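Local structure of 7,8-dihydro-6-hydroxymethylpterin pyrophosphokinase-dihydropteroate synthase (Plasmodium falciparum, 6JWS) at residues L602-S607 with D683-H688. The protein probably catalyses two successive steps of folate biosynthesis, pyrophosphorylation of 6-hydroxymethyl-7,8-dihydropterin by ATP and condensation of the product with 4-aminobenzoate to dihydropteroate. The protein carries 1 engineered substitution. Sequence-based numbering, arbitrary orientation.
Sequences LFIGYS and DLIRVH. With PT1 (pteroic acid), chain I.
Parallel strands 603-604 and 684-687 meet in the TIM barrel of the dihydropteroate synthase part, where F603, G605 and R686 belong to the pteroic acid pocket. Backbone bonds set the register: L684 N to L602 O, I604 N to L684 O at 3.0 Å, and R686 N to I604 O. At the start of the pair, L602 N donates to D683 OD2 at 2.8 Å, on the anti side, 20° out of the carboxylate plane. The same oxygen forms a salt bridge with K386.

F603 and L684 lie on one face of the sheet, with F603 CD2 3.9 Å from L684 CB. I604 and I685 lie on the other, side by side, facing helix 657-680. Beyond them, Y606 OH sits 3.6 Å from both I685 CD1 and V687 CG1.

R686 has CG opposite the backbone N (chi1 -174°) and runs out extended past the edge of the F603 ring, where R686 CD is 3.9 Å from F603 CE1. Its guanidinium lies against the pterin, with PT1 N8 over the centre of one face and 3.3 Å from R686 NH2. The salt bridge R686 NE to D430 OD2 probably helps to fix the rotation of the guanidinium. S607 OG and H688 ND1, just past strand 684-687, share a hydrogen bond of 2.8 Å at the imidazole edge. C-terminal strand ends lining a ligand pocket are typical of TIM-barrel active sites, here the pterin pocket, with G605 beside PT1 O1.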
loop_
_atom_site.group_PDB
_atom_site.type_symbol
_atom_site.label_atom_id
_atom_site.label_comp_id
_atom_site.label_asym_id
_atom_site.label_seq_id
_atom_site.Cartn_x
_atom_site.Cartn_y
_atom_site.Cartn_z
ATOM N N LEU B 602 5.943 -5.959 16.301
ATOM C CA LEU B 602 5.289 -4.689 16.540
ATOM C C LEU B 602 3.796 -4.928 16.793
ATOM O O LEU B 602 3.109 -5.579 15.999
ATOM C CB LEU B 602 5.517 -3.787 15.323
ATOM C CG LEU B 602 4.848 -2.408 15.391
ATOM C CD1 LEU B 602 5.463 -1.520 16.483
ATOM C CD2 LEU B 602 4.928 -1.704 14.037
ATOM N N PHE B 603 3.317 -4.342 17.895
ATOM C CA PHE B 603 1.961 -4.411 18.406
ATOM C C PHE B 603 1.474 -2.961 18.524
ATOM O O PHE B 603 2.133 -2.160 19.173
ATOM C CB PHE B 603 2.048 -5.104 19.778
ATOM C CG PHE B 603 0.752 -5.273 20.539
ATOM C CD1 PHE B 603 0.028 -4.168 20.970
ATOM C CD2 PHE B 603 0.277 -6.544 20.863
ATOM C CE1 PHE B 603 -1.167 -4.324 21.668
ATOM C CE2 PHE B 603 -0.921 -6.695 21.546
ATOM C CZ PHE B 603 -1.638 -5.587 21.955
ATOM N N ILE B 604 0.359 -2.580 17.875
ATOM C CA ILE B 604 -0.129 -1.207 18.013
ATOM C C ILE B 604 -1.617 -1.198 18.338
ATOM O O ILE B 604 -2.328 -2.128 17.967
ATOM C CB ILE B 604 0.136 -0.341 16.759
ATOM C CG1 ILE B 604 -0.750 -0.750 15.577
ATOM C CG2 ILE B 604 1.620 -0.312 16.374
ATOM C CD1 ILE B 604 -0.607 0.152 14.352
ATOM N N GLY B 605 -2.068 -0.103 18.981
ATOM C CA GLY B 605 -3.466 0.129 19.274
ATOM C C GLY B 605 -3.915 1.539 18.880
ATOM O O GLY B 605 -3.607 2.522 19.563
ATOM N N TYR B 606 -4.656 1.639 17.771
ATOM C CA TYR B 606 -5.175 2.907 17.284
ATOM C C TYR B 606 -6.687 2.972 17.490
ATOM O O TYR B 606 -7.295 4.023 17.309
ATOM C CB TYR B 606 -4.918 3.011 15.778
ATOM C CG TYR B 606 -5.469 1.852 14.980
ATOM C CD1 TYR B 606 -6.824 1.756 14.657
ATOM C CD2 TYR B 606 -4.618 0.862 14.521
ATOM C CE1 TYR B 606 -7.312 0.678 13.929
ATOM C CE2 TYR B 606 -5.089 -0.212 13.787
ATOM C CZ TYR B 606 -6.434 -0.298 13.472
ATOM O OH TYR B 606 -6.857 -1.395 12.765
ATOM N N SER B 607 -7.283 1.833 17.839
ATOM C CA SER B 607 -8.718 1.633 17.732
ATOM C C SER B 607 -9.505 2.672 18.530
ATOM O O SER B 607 -9.402 2.750 19.758
ATOM C CB SER B 607 -9.092 0.222 18.145
ATOM O OG SER B 607 -10.458 -0.041 17.880
ATOM N N ASP B 683 2.704 -6.532 13.108
ATOM C CA ASP B 683 2.485 -7.902 13.547
ATOM C C ASP B 683 1.160 -8.086 14.290
ATOM O O ASP B 683 0.520 -9.124 14.140
ATOM C CB ASP B 683 3.685 -8.371 14.360
ATOM C CG ASP B 683 4.975 -8.248 13.558
ATOM O OD1 ASP B 683 5.193 -9.107 12.661
ATOM O OD2 ASP B 683 5.739 -7.299 13.817
ATOM N N LEU B 684 0.754 -7.126 15.126
ATOM C CA LEU B 684 -0.516 -7.256 15.839
ATOM C C LEU B 684 -1.182 -5.892 15.912
ATOM O O LEU B 684 -0.496 -4.884 16.127
ATOM C CB LEU B 684 -0.332 -7.810 17.258
ATOM C CG LEU B 684 0.283 -9.213 17.360
ATOM C CD1 LEU B 684 1.795 -9.112 17.552
ATOM C CD2 LEU B 684 -0.312 -10.015 18.512
ATOM N N ILE B 685 -2.513 -5.892 15.746
ATOM C CA ILE B 685 -3.293 -4.681 15.914
ATOM C C ILE B 685 -4.407 -4.971 16.925
ATOM O O ILE B 685 -5.051 -6.039 16.904
ATOM C CB ILE B 685 -3.805 -4.141 14.554
ATOM C CG1 ILE B 685 -4.655 -5.179 13.807
ATOM C CG2 ILE B 685 -2.639 -3.672 13.677
ATOM C CD1 ILE B 685 -5.364 -4.653 12.554
ATOM N N ARG B 686 -4.608 -4.005 17.828
ATOM C CA ARG B 686 -5.473 -4.157 18.983
ATOM C C ARG B 686 -6.743 -3.380 18.675
ATOM O O ARG B 686 -6.684 -2.156 18.556
ATOM C CB ARG B 686 -4.772 -3.564 20.219
ATOM C CG ARG B 686 -5.501 -3.779 21.537
ATOM C CD ARG B 686 -4.751 -3.042 22.641
ATOM N NE ARG B 686 -5.487 -3.124 23.887
ATOM C CZ ARG B 686 -6.387 -2.237 24.300
ATOM N NH1 ARG B 686 -6.643 -1.153 23.588
ATOM N NH2 ARG B 686 -6.989 -2.414 25.463
ATOM N N VAL B 687 -7.865 -4.086 18.504
ATOM C CA VAL B 687 -9.029 -3.431 17.927
ATOM C C VAL B 687 -10.299 -3.787 18.704
ATOM O O VAL B 687 -10.405 -4.878 19.290
ATOM C CB VAL B 687 -9.164 -3.735 16.414
ATOM C CG1 VAL B 687 -7.948 -3.263 15.611
ATOM C CG2 VAL B 687 -9.468 -5.211 16.138
ATOM N N HIS B 688 -11.268 -2.860 18.705
ATOM C CA HIS B 688 -12.598 -3.162 19.224
ATOM C C HIS B 688 -13.460 -3.874 18.175
ATOM O O HIS B 688 -14.375 -4.613 18.522
ATOM C CB HIS B 688 -13.344 -1.886 19.620
ATOM C CG HIS B 688 -12.675 -1.089 20.684
ATOM N ND1 HIS B 688 -11.733 -0.112 20.385
ATOM C CD2 HIS B 688 -12.821 -1.096 22.031
ATOM C CE1 HIS B 688 -11.332 0.458 21.507
ATOM N NE2 HIS B 688 -11.975 -0.135 22.529
HETATM C C2 PT1 I . -2.497 0.431 23.438
HETATM C C3 PT1 I . -3.533 0.446 24.471
HETATM C C5 PT1 I . -3.460 -0.614 25.482
HETATM N N6 PT1 I . -4.524 1.369 24.517
HETATM C C7 PT1 I . -1.485 -1.470 24.429
HETATM N N9 PT1 I . -2.447 -1.524 25.407
HETATM C C10 PT1 I . -5.432 1.325 25.528
HETATM N N11 PT1 I . -0.460 -2.396 24.390
HETATM C C12 PT1 I . -5.349 0.341 26.505
HETATM C C21 PT1 I . -7.030 8.329 22.922
HETATM O O22 PT1 I . -8.162 8.479 22.388
HETATM O O1 PT1 I . -2.497 1.372 22.486
HETATM N N4 PT1 I . -1.536 -0.518 23.459
HETATM N N8 PT1 I . -4.389 -0.607 26.454
HETATM C C13 PT1 I . -6.497 2.388 25.587
HETATM N N14 PT1 I . -5.855 3.676 25.970
HETATM C C15 PT1 I . -6.122 4.795 25.257
HETATM C C16 PT1 I . -5.139 5.797 25.118
HETATM C C17 PT1 I . -7.419 4.938 24.664
HETATM C C18 PT1 I . -5.442 6.952 24.356
HETATM C C19 PT1 I . -7.714 6.109 23.921
HETATM C C20 PT1 I . -6.718 7.103 23.751
HETATM O O23 PT1 I . -6.154 9.196 22.762
#